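Local coordinates for protein amidohydrolase 2 (Bifidobacterium longum subsp. infantis, PDB 6UVZ) that probably acts as a hydrolase of the metallo-dependent hydrolase superfamily, at residues D10-I15 with V56-D61; H14-D19 with W220-L225; V89-R94 with F121-R126. One frame throughout, in Å; residues are numbered along the deposited sequence.

Interaction 1 (D10-I15 with V56-D61); sequences DSHFHI and VYVEVD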
loop_
_atom_site.group_PDB
_atom_site.type_symbol
_atom_site.label_atom_id
_atom_site.label_comp_id
_atom_site.label_asym_id
_atom_site.label_seq_id
_atom_site.Cartn_x
_atom_site.Cartn_y
_atom_site.Cartn_z
ATOM N N ASP A 10 9.648 -0.493 -3.774
ATOM C CA ASP A 10 8.809 -0.888 -2.647
ATOM C C ASP A 10 7.562 -0.013 -2.631
ATOM O O ASP A 10 7.631 1.173 -2.297
ATOM C CB ASP A 10 9.580 -0.760 -1.338
ATOM C CG ASP A 10 9.044 -1.672 -0.254
ATOM O OD1 ASP A 10 9.851 -2.402 0.354
ATOM O OD2 ASP A 10 7.816 -1.674 -0.025
ATOM N N SER A 11 6.416 -0.592 -2.980
ATOM C CA SER A 11 5.188 0.186 -3.082
ATOM C C SER A 11 4.500 0.410 -1.740
ATOM O O SER A 11 3.450 1.062 -1.710
ATOM C CB SER A 11 4.217 -0.494 -4.052
ATOM O OG SER A 11 3.904 -1.808 -3.628
ATOM N N HIS A 12 5.058 -0.085 -0.635
ATOM C CA HIS A 12 4.400 0.053 0.664
ATOM C C HIS A 12 5.427 -0.177 1.764
ATOM O O HIS A 12 5.836 -1.319 1.996
ATOM C CB HIS A 12 3.241 -0.930 0.781
ATOM C CG HIS A 12 2.398 -0.736 2.004
ATOM N ND1 HIS A 12 1.124 -0.214 1.953
ATOM C CD2 HIS A 12 2.643 -1.002 3.309
ATOM C CE1 HIS A 12 0.621 -0.163 3.174
ATOM N NE2 HIS A 12 1.523 -0.635 4.015
ATOM N N PHE A 13 5.834 0.896 2.441
ATOM C CA PHE A 13 6.705 0.783 3.602
ATOM C C PHE A 13 6.371 1.903 4.576
ATOM O O PHE A 13 5.711 2.884 4.223
ATOM C CB PHE A 13 8.190 0.824 3.212
ATOM C CG PHE A 13 8.727 2.211 2.982
ATOM C CD1 PHE A 13 9.396 2.885 3.993
ATOM C CD2 PHE A 13 8.572 2.836 1.758
ATOM C CE1 PHE A 13 9.893 4.159 3.787
ATOM C CE2 PHE A 13 9.068 4.109 1.546
ATOM C CZ PHE A 13 9.729 4.771 2.562
ATOM N N HIS A 14 6.838 1.746 5.814
ATOM C CA HIS A 14 6.582 2.708 6.874
ATOM C C HIS A 14 7.881 3.074 7.578
ATOM O O HIS A 14 8.828 2.284 7.621
ATOM C CB HIS A 14 5.590 2.163 7.914
ATOM C CG HIS A 14 4.310 1.654 7.329
ATOM N ND1 HIS A 14 3.303 2.491 6.901
ATOM C CD2 HIS A 14 3.868 0.393 7.117
ATOM C CE1 HIS A 14 2.297 1.767 6.442
ATOM N NE2 HIS A 14 2.614 0.491 6.562
ATOM N N ILE A 15 7.910 4.287 8.129
ATOM C CA ILE A 15 8.967 4.732 9.029
ATOM C C ILE A 15 8.319 5.542 10.143
ATOM O O ILE A 15 7.316 6.229 9.932
ATOM C CB ILE A 15 10.054 5.573 8.317
ATOM C CG1 ILE A 15 9.429 6.769 7.595
ATOM C CG2 ILE A 15 10.870 4.716 7.359
ATOM C CD1 ILE A 15 10.443 7.711 6.986
ATOM N N VAL A 56 7.556 3.722 -1.559
ATOM C CA VAL A 56 6.352 4.534 -1.436
ATOM C C VAL A 56 5.953 4.535 0.033
ATOM O O VAL A 56 5.562 3.497 0.582
ATOM C CB VAL A 56 5.212 4.009 -2.317
ATOM C CG1 VAL A 56 3.922 4.763 -2.024
ATOM C CG2 VAL A 56 5.579 4.130 -3.787
ATOM N N TYR A 57 6.055 5.696 0.674
ATOM C CA TYR A 57 5.661 5.812 2.070
ATOM C C TYR A 57 4.143 5.776 2.199
ATOM O O TYR A 57 3.418 6.333 1.372
ATOM C CB TYR A 57 6.208 7.107 2.671
ATOM C CG TYR A 57 5.760 7.373 4.093
ATOM C CD1 TYR A 57 6.502 6.914 5.173
ATOM C CD2 TYR A 57 4.599 8.093 4.356
ATOM C CE1 TYR A 57 6.098 7.160 6.474
ATOM C CE2 TYR A 57 4.188 8.342 5.650
ATOM C CZ TYR A 57 4.941 7.873 6.706
ATOM O OH TYR A 57 4.535 8.122 7.997
ATOM N N VAL A 58 3.667 5.113 3.249
ATOM C CA VAL A 58 2.251 5.057 3.580
ATOM C C VAL A 58 2.086 5.558 5.007
ATOM O O VAL A 58 2.932 5.291 5.867
ATOM C CB VAL A 58 1.682 3.630 3.424
ATOM C CG1 VAL A 58 0.179 3.625 3.647
ATOM C CG2 VAL A 58 2.021 3.072 2.050
ATOM N N GLU A 59 1.004 6.298 5.252
ATOM C CA GLU A 59 0.792 6.910 6.558
ATOM C C GLU A 59 0.759 5.852 7.654
ATOM O O GLU A 59 0.211 4.761 7.477
ATOM C CB GLU A 59 -0.503 7.727 6.555
ATOM C CG GLU A 59 -1.748 6.961 6.131
ATOM C CD GLU A 59 -2.458 6.306 7.299
ATOM O OE1 GLU A 59 -3.048 5.222 7.111
ATOM O OE2 GLU A 59 -2.421 6.878 8.408
ATOM N N VAL A 60 1.365 6.181 8.792
ATOM C CA VAL A 60 1.542 5.234 9.885
ATOM C C VAL A 60 0.445 5.378 10.941
ATOM O O VAL A 60 0.609 4.907 12.066
ATOM C CB VAL A 60 2.937 5.364 10.516
ATOM C CG1 VAL A 60 4.014 5.065 9.485
ATOM C CG2 VAL A 60 3.127 6.757 11.101
ATOM N N ASP A 61 -0.671 6.021 10.593
ATOM C CA ASP A 61 -1.793 6.224 11.512
ATOM C C ASP A 61 -1.337 6.956 12.775
ATOM O O ASP A 61 -1.610 6.535 13.902
ATOM C CB ASP A 61 -2.472 4.894 11.854
ATOM C CG ASP A 61 -3.870 5.077 12.411
ATOM O OD1 ASP A 61 -4.776 5.444 11.633
ATOM O OD2 ASP A 61 -4.064 4.852 13.624
HETATM O O HOH W 1 6.212 8.739 9.953
#

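Interaction 2 (H14-D19 with W220-L225); sequences HIWDPD and WPVVEL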
loop_
_atom_site.group_PDB
_atom_site.type_symbol
_atom_site.label_atom_id
_atom_site.label_comp_id
_atom_site.label_asym_id
_atom_site.label_seq_id
_atom_site.Cartn_x
_atom_site.Cartn_y
_atom_site.Cartn_z
ATOM N N HIS A 14 6.838 1.746 5.814
ATOM C CA HIS A 14 6.582 2.708 6.874
ATOM C C HIS A 14 7.881 3.074 7.578
ATOM O O HIS A 14 8.828 2.284 7.621
ATOM C CB HIS A 14 5.590 2.163 7.914
ATOM C CG HIS A 14 4.310 1.654 7.329
ATOM N ND1 HIS A 14 3.303 2.491 6.901
ATOM C CD2 HIS A 14 3.868 0.393 7.117
ATOM C CE1 HIS A 14 2.297 1.767 6.442
ATOM N NE2 HIS A 14 2.614 0.491 6.562
ATOM N N ILE A 15 7.910 4.287 8.129
ATOM C CA ILE A 15 8.967 4.732 9.029
ATOM C C ILE A 15 8.319 5.542 10.143
ATOM O O ILE A 15 7.316 6.229 9.932
ATOM C CB ILE A 15 10.054 5.573 8.317
ATOM C CG1 ILE A 15 9.429 6.769 7.595
ATOM C CG2 ILE A 15 10.870 4.716 7.359
ATOM C CD1 ILE A 15 10.443 7.711 6.986
ATOM N N TRP A 16 8.895 5.454 11.341
ATOM C CA TRP A 16 8.387 6.226 12.466
ATOM C C TRP A 16 9.457 6.327 13.542
ATOM O O TRP A 16 10.445 5.587 13.538
ATOM C CB TRP A 16 7.103 5.616 13.044
ATOM C CG TRP A 16 7.246 4.205 13.536
ATOM C CD1 TRP A 16 7.888 3.791 14.669
ATOM C CD2 TRP A 16 6.713 3.026 12.924
ATOM N NE1 TRP A 16 7.798 2.426 14.790
ATOM C CE2 TRP A 16 7.080 1.932 13.732
ATOM C CE3 TRP A 16 5.966 2.788 11.766
ATOM C CZ2 TRP A 16 6.726 0.621 13.421
ATOM C CZ3 TRP A 16 5.614 1.486 11.459
ATOM C CH2 TRP A 16 5.994 0.420 12.283
ATOM N N ASP A 17 9.239 7.260 14.462
ATOM C CA ASP A 17 10.108 7.459 15.620
ATOM C C ASP A 17 9.221 7.520 16.855
ATOM O O ASP A 17 8.448 8.489 17.008
ATOM C CB ASP A 17 10.939 8.731 15.473
ATOM C CG ASP A 17 11.977 8.887 16.569
ATOM O OD1 ASP A 17 12.154 7.945 17.368
ATOM O OD2 ASP A 17 12.617 9.957 16.630
ATOM N N PRO A 18 9.287 6.529 17.751
ATOM C CA PRO A 18 8.354 6.498 18.889
ATOM C C PRO A 18 8.543 7.633 19.884
ATOM O O PRO A 18 7.647 7.858 20.708
ATOM C CB PRO A 18 8.642 5.138 19.540
ATOM C CG PRO A 18 10.045 4.821 19.138
ATOM C CD PRO A 18 10.211 5.382 17.757
ATOM N N ASP A 19 9.665 8.352 19.840
ATOM C CA ASP A 19 9.873 9.479 20.742
ATOM C C ASP A 19 9.255 10.763 20.202
ATOM O O ASP A 19 8.490 11.430 20.905
ATOM C CB ASP A 19 11.369 9.681 21.001
ATOM C CG ASP A 19 11.975 8.562 21.825
ATOM O OD1 ASP A 19 12.402 7.547 21.234
ATOM O OD2 ASP A 19 12.018 8.696 23.066
ATOM N N TRP A 220 7.247 -3.236 5.319
ATOM C CA TRP A 220 8.283 -3.056 6.324
ATOM C C TRP A 220 7.978 -1.821 7.171
ATOM O O TRP A 220 7.489 -0.815 6.647
ATOM C CB TRP A 220 9.644 -2.914 5.637
ATOM C CG TRP A 220 10.813 -2.812 6.563
ATOM C CD1 TRP A 220 11.540 -3.842 7.080
ATOM C CD2 TRP A 220 11.400 -1.609 7.073
ATOM N NE1 TRP A 220 12.542 -3.356 7.886
ATOM C CE2 TRP A 220 12.478 -1.988 7.897
ATOM C CE3 TRP A 220 11.118 -0.249 6.913
ATOM C CZ2 TRP A 220 13.272 -1.057 8.561
ATOM C CZ3 TRP A 220 11.909 0.675 7.574
ATOM C CH2 TRP A 220 12.973 0.266 8.387
ATOM N N PRO A 221 8.253 -1.859 8.487
ATOM C CA PRO A 221 8.825 -2.977 9.243
ATOM C C PRO A 221 7.783 -3.869 9.916
ATOM O O PRO A 221 8.142 -4.685 10.764
ATOM C CB PRO A 221 9.673 -2.266 10.294
ATOM C CG PRO A 221 8.880 -1.036 10.597
ATOM C CD PRO A 221 8.179 -0.639 9.311
ATOM N N VAL A 222 6.510 -3.709 9.546
ATOM C CA VAL A 222 5.459 -4.534 10.128
ATOM C C VAL A 222 5.624 -6.000 9.744
ATOM O O VAL A 222 5.158 -6.886 10.470
ATOM C CB VAL A 222 4.074 -4.001 9.710
ATOM C CG1 VAL A 222 2.965 -4.716 10.469
ATOM C CG2 VAL A 222 3.996 -2.501 9.941
ATOM N N VAL A 223 6.297 -6.280 8.624
ATOM C CA VAL A 223 6.522 -7.657 8.200
ATOM C C VAL A 223 7.383 -8.417 9.201
ATOM O O VAL A 223 7.342 -9.651 9.242
ATOM C CB VAL A 223 7.154 -7.676 6.790
ATOM C CG1 VAL A 223 8.592 -7.176 6.836
ATOM C CG2 VAL A 223 7.073 -9.068 6.175
ATOM N N GLU A 224 8.154 -7.709 10.029
ATOM C CA GLU A 224 8.992 -8.329 11.046
ATOM C C GLU A 224 8.230 -8.668 12.323
ATOM O O GLU A 224 8.860 -8.911 13.359
ATOM C CB GLU A 224 10.181 -7.421 11.374
ATOM C CG GLU A 224 11.180 -7.264 10.239
ATOM C CD GLU A 224 11.962 -8.536 9.963
ATOM O OE1 GLU A 224 11.988 -9.426 10.839
ATOM O OE2 GLU A 224 12.553 -8.644 8.869
ATOM N N LEU A 225 6.899 -8.689 12.275
ATOM C CA LEU A 225 6.080 -9.027 13.435
ATOM C C LEU A 225 5.665 -10.494 13.421
ATOM O O LEU A 225 5.986 -11.244 14.348
ATOM C CB LEU A 225 4.845 -8.117 13.489
ATOM C CG LEU A 225 4.001 -8.187 14.763
ATOM C CD1 LEU A 225 4.804 -7.708 15.963
ATOM C CD2 LEU A 225 2.724 -7.376 14.610
#

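Interaction 3 (V89-R94 with F121-R126); sequences VSPWMR and FIAGLR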
loop_
_atom_site.group_PDB
_atom_site.type_symbol
_atom_site.label_atom_id
_atom_site.label_comp_id
_atom_site.label_asym_id
_atom_site.label_seq_id
_atom_site.Cartn_x
_atom_site.Cartn_y
_atom_site.Cartn_z
ATOM N N VAL A 89 -11.766 11.304 2.666
ATOM C CA VAL A 89 -12.124 11.476 1.260
ATOM C C VAL A 89 -13.398 12.302 1.150
ATOM O O VAL A 89 -14.437 11.950 1.721
ATOM C CB VAL A 89 -12.280 10.118 0.567
ATOM C CG1 VAL A 89 -12.882 10.296 -0.817
ATOM C CG2 VAL A 89 -10.937 9.413 0.483
ATOM N N SER A 90 -13.323 13.399 0.405
ATOM C CA SER A 90 -14.457 14.270 0.134
ATOM C C SER A 90 -14.048 15.247 -0.966
ATOM O O SER A 90 -12.857 15.519 -1.138
ATOM C CB SER A 90 -14.898 15.034 1.394
ATOM O OG SER A 90 -13.909 15.965 1.799
ATOM N N PRO A 91 -15.012 15.780 -1.721
ATOM C CA PRO A 91 -14.668 16.757 -2.765
ATOM C C PRO A 91 -14.266 18.116 -2.208
ATOM O O PRO A 91 -14.083 19.076 -2.964
ATOM C CB PRO A 91 -15.953 16.845 -3.600
ATOM C CG PRO A 91 -17.034 16.412 -2.678
ATOM C CD PRO A 91 -16.431 15.388 -1.770
ATOM N N TRP A 92 -14.130 18.207 -0.881
ATOM C CA TRP A 92 -13.623 19.402 -0.215
ATOM C C TRP A 92 -12.509 19.057 0.768
ATOM O O TRP A 92 -12.269 19.813 1.715
ATOM C CB TRP A 92 -14.751 20.141 0.510
ATOM C CG TRP A 92 -15.452 19.282 1.516
ATOM C CD1 TRP A 92 -15.076 19.058 2.809
ATOM C CD2 TRP A 92 -16.645 18.519 1.306
ATOM N NE1 TRP A 92 -15.964 18.206 3.418
ATOM C CE2 TRP A 92 -16.938 17.860 2.518
ATOM C CE3 TRP A 92 -17.497 18.332 0.214
ATOM C CZ2 TRP A 92 -18.043 17.026 2.665
ATOM C CZ3 TRP A 92 -18.596 17.504 0.364
ATOM C CH2 TRP A 92 -18.859 16.864 1.580
HETATM N N MSE A 93 -11.829 17.935 0.560
HETATM C CA MSE A 93 -10.881 17.406 1.533
HETATM C C MSE A 93 -9.595 18.220 1.634
HETATM O O MSE A 93 -9.144 18.820 0.658
HETATM C CB MSE A 93 -10.540 15.954 1.190
HETATM C CG MSE A 93 -9.868 15.776 -0.162
HETATM SE SE MSE A 93 -9.759 13.905 -0.700
HETATM C CE MSE A 93 -8.787 13.215 0.839
ATOM N N ARG A 94 -9.014 18.231 2.831
ATOM C CA ARG A 94 -7.720 18.861 3.065
ATOM C C ARG A 94 -6.622 17.871 2.692
ATOM O O ARG A 94 -6.472 16.827 3.334
ATOM C CB ARG A 94 -7.595 19.297 4.522
ATOM C CG ARG A 94 -8.514 20.441 4.918
ATOM C CD ARG A 94 -7.884 21.789 4.607
ATOM N NE ARG A 94 -8.760 22.900 4.966
ATOM C CZ ARG A 94 -8.380 24.174 4.992
ATOM N NH1 ARG A 94 -7.133 24.503 4.685
ATOM N NH2 ARG A 94 -9.247 25.119 5.327
ATOM N N PHE A 121 -17.929 10.312 -0.417
ATOM C CA PHE A 121 -16.771 9.468 -0.688
ATOM C C PHE A 121 -16.617 9.220 -2.184
ATOM O O PHE A 121 -15.499 9.244 -2.711
ATOM C CB PHE A 121 -16.898 8.146 0.070
ATOM C CG PHE A 121 -15.669 7.282 -0.002
ATOM C CD1 PHE A 121 -14.631 7.457 0.898
ATOM C CD2 PHE A 121 -15.555 6.291 -0.963
ATOM C CE1 PHE A 121 -13.500 6.665 0.838
ATOM C CE2 PHE A 121 -14.426 5.494 -1.029
ATOM C CZ PHE A 121 -13.398 5.682 -0.128
ATOM N N ILE A 122 -17.730 8.984 -2.882
ATOM C CA ILE A 122 -17.678 8.796 -4.329
ATOM C C ILE A 122 -17.258 10.090 -5.016
ATOM O O ILE A 122 -16.400 10.089 -5.907
ATOM C CB ILE A 122 -19.036 8.295 -4.853
ATOM C CG1 ILE A 122 -19.472 7.040 -4.095
ATOM C CG2 ILE A 122 -18.961 8.019 -6.346
ATOM C CD1 ILE A 122 -18.512 5.884 -4.227
ATOM N N ALA A 123 -17.860 11.212 -4.613
ATOM C CA ALA A 123 -17.484 12.500 -5.185
ATOM C C ALA A 123 -16.043 12.857 -4.855
ATOM O O ALA A 123 -15.365 13.508 -5.660
ATOM C CB ALA A 123 -18.431 13.592 -4.690
ATOM N N GLY A 124 -15.557 12.446 -3.682
ATOM C CA GLY A 124 -14.165 12.682 -3.347
ATOM C C GLY A 124 -13.205 11.900 -4.218
ATOM O O GLY A 124 -12.098 12.367 -4.500
ATOM N N LEU A 125 -13.609 10.704 -4.654
ATOM C CA LEU A 125 -12.768 9.924 -5.558
ATOM C C LEU A 125 -12.584 10.638 -6.890
ATOM O O LEU A 125 -11.483 10.644 -7.453
ATOM C CB LEU A 125 -13.373 8.535 -5.772
ATOM C CG LEU A 125 -13.443 7.596 -4.565
ATOM C CD1 LEU A 125 -14.367 6.421 -4.850
ATOM C CD2 LEU A 125 -12.061 7.098 -4.182
ATOM N N ARG A 126 -13.651 11.255 -7.407
ATOM C CA ARG A 126 -13.542 11.985 -8.666
ATOM C C ARG A 126 -12.636 13.200 -8.524
ATOM O O ARG A 126 -11.910 13.552 -9.460
ATOM C CB ARG A 126 -14.927 12.411 -9.150
ATOM C CG ARG A 126 -15.970 11.307 -9.125
ATOM C CD ARG A 126 -17.255 11.754 -9.801
ATOM N NE ARG A 126 -18.395 10.922 -9.424
ATOM C CZ ARG A 126 -18.692 9.757 -9.989
ATOM N NH1 ARG A 126 -17.928 9.275 -10.960
ATOM N NH2 ARG A 126 -19.750 9.070 -9.579
#

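Interaction 1 (D10-I15 with V56-D61)
F13 and Y57 pair in a parallel beta bridge where strands 7-13 and 51-58 run side by side, the first two strands of a TIM-barrel fold, linked through helix 38-47 as a beta-alpha-beta unit. H12-F13-H14 fits the HxH pattern that supplies metal ligands in many metal-dependent relatives, consistent with an active-site end of the barrel here. The tight part is the buried ladder. V56 N donates to D10 O (2.7 Å), V56 O receives F13 N, and F13 O takes V58 N at 3.2 Å. At the corner of S11 and H12, D10 OD2 accepts H12 N on its anti lone pair, an Asx turn, while D10 OD1 bonds S218. V58 CG2 sits over one face of the H12 ring as a CH-pi contact, 3.7 Å from its centroid. With CG anti to the backbone N (chi1 -172°), the imidazole lies across the valine at about a right angle, its ND1 hydrogen-bonded to K190. H14 ND1 gives its N-H to V58 O (3.0 Å) from above the carbonyl plane, which ties the imidazole to the second strand and helps limit its rotation. On the Y57 side, I15 CG1 crosses the tyrosine ring at CE1, 3.5 Å away. Beyond V58 the contact thins: V60 CG1 slides past H14 CB at 3.7 Å, and the following D61 is partly exposed and poorly ordered. At the I15 end a water joins the two segments, while E68 also bonds Y57 OH. The water donates to I15 O at 2.7 Å and to Y57 OH at 2.6 Å.

Interaction 2 (H14-D19 with W220-L225)
P221 is the bump of this contact: its CG and CD press toward the far end of the W16 indole, CG coming 3.6 Å from W16 CH2. The two side chains approach from opposite directions, and P221 CD also lies 3.4 Å from H14 O, filling the hollow between that carbonyl and the indole. W16 keeps CG between its backbone N and carbonyl carbon (chi1 59°), which turns the six-membered ring back toward the proline. V222 supplies a second knob. Its CG2 meets the edge of W16 near the ring plane, with CH2 at 4.2 Å, and reaches H14 CD2 at 4.0 Å, a methyl lodged between imidazole and indole. The place is a seam of the TIM barrel: the loop after the first strand, 7-13, meets the chain that follows the last strand, 214-216, just before helix 223-226. H14 N donates to W220 O across it (2.8 Å), nearly in line with the carbonyl. The peptide from W220 to P221 is cis, consistent with the way P221 CB stands over the centre of the W220 ring, 3.6 Å above its plane. From the 14-19 loop, I15 CG2 touches the rim of that indole near its plane at CZ3, a looser fit, while H14 O lies obliquely to the same ring. Y36 packs against both tryptophans, edge-to-face on W220, and W16 NE1 bonds L32 O. Behind V222 the chain enters helix 223-226, where L225 N donates to V222 O at 3.1 Å.

Interaction 3 (V89-R94 with F121-R126)
V89 meets F121 and G124 where the loop after strand 80-86 lies along helix 119-131, on the periphery of the TIM barrel and far from its centre. The contact rests on carbon surfaces. Among the aromatic contacts, V89 CG1 makes an off-centre CH-pi approach to the F121 ring, 4.2 Å from its centroid and 30° from the ring normal. V89 CB comes obliquely to the ring, 3.6 Å from F121 CD1, the two side chains crossing at a slant. F121 has CG anti to its backbone N (chi1 -172°), and although its first bond leads off the loop, the ring end returns to V89. Replacing F121 by an alanine removes this ring, and V89 CB and CG2 would probably lose the surface they rest on, with a gap opened beside E104 and R115. Packing against the helix backbone comes next. G124 brings its CA within 3.5 Å of S90 C and 3.7 Å of V89 CG1; a side chain there would point into the loop, so the glycine lets the two chains lie this near. V89 CG1 also rests on the helix carbonyl F121 O, while V89 N is held by E104. Aliphatic contact completes the set at the more exposed side, where P91 lies on one turn of the helix: P91 CG meets A123 CB at 3.7 Å.

How the interactions relate
From the N terminus, interaction 1 opens at the end of strand 7-13 and interaction 2 in the loop that follows it; they share H14 and I15. Interaction 1 closes first, after about forty residues, and ties the first barrel strand to the second. Interaction 3 follows in series: 26 residues, with strand 101-103 among them, lie between 89-94 and 121-126, and it sets the chain after strand 80-86 against helix 119-131. Interaction 2 closes last, after about two hundred residues, with interaction 3 wholly within its span; it brings the chain after strand 214-216 back to the loop that leaves the first strand. Interactions 1 and 2 touch, V60 CG1 lying 3.8 Å from W16 CE3; interaction 3 stands apart.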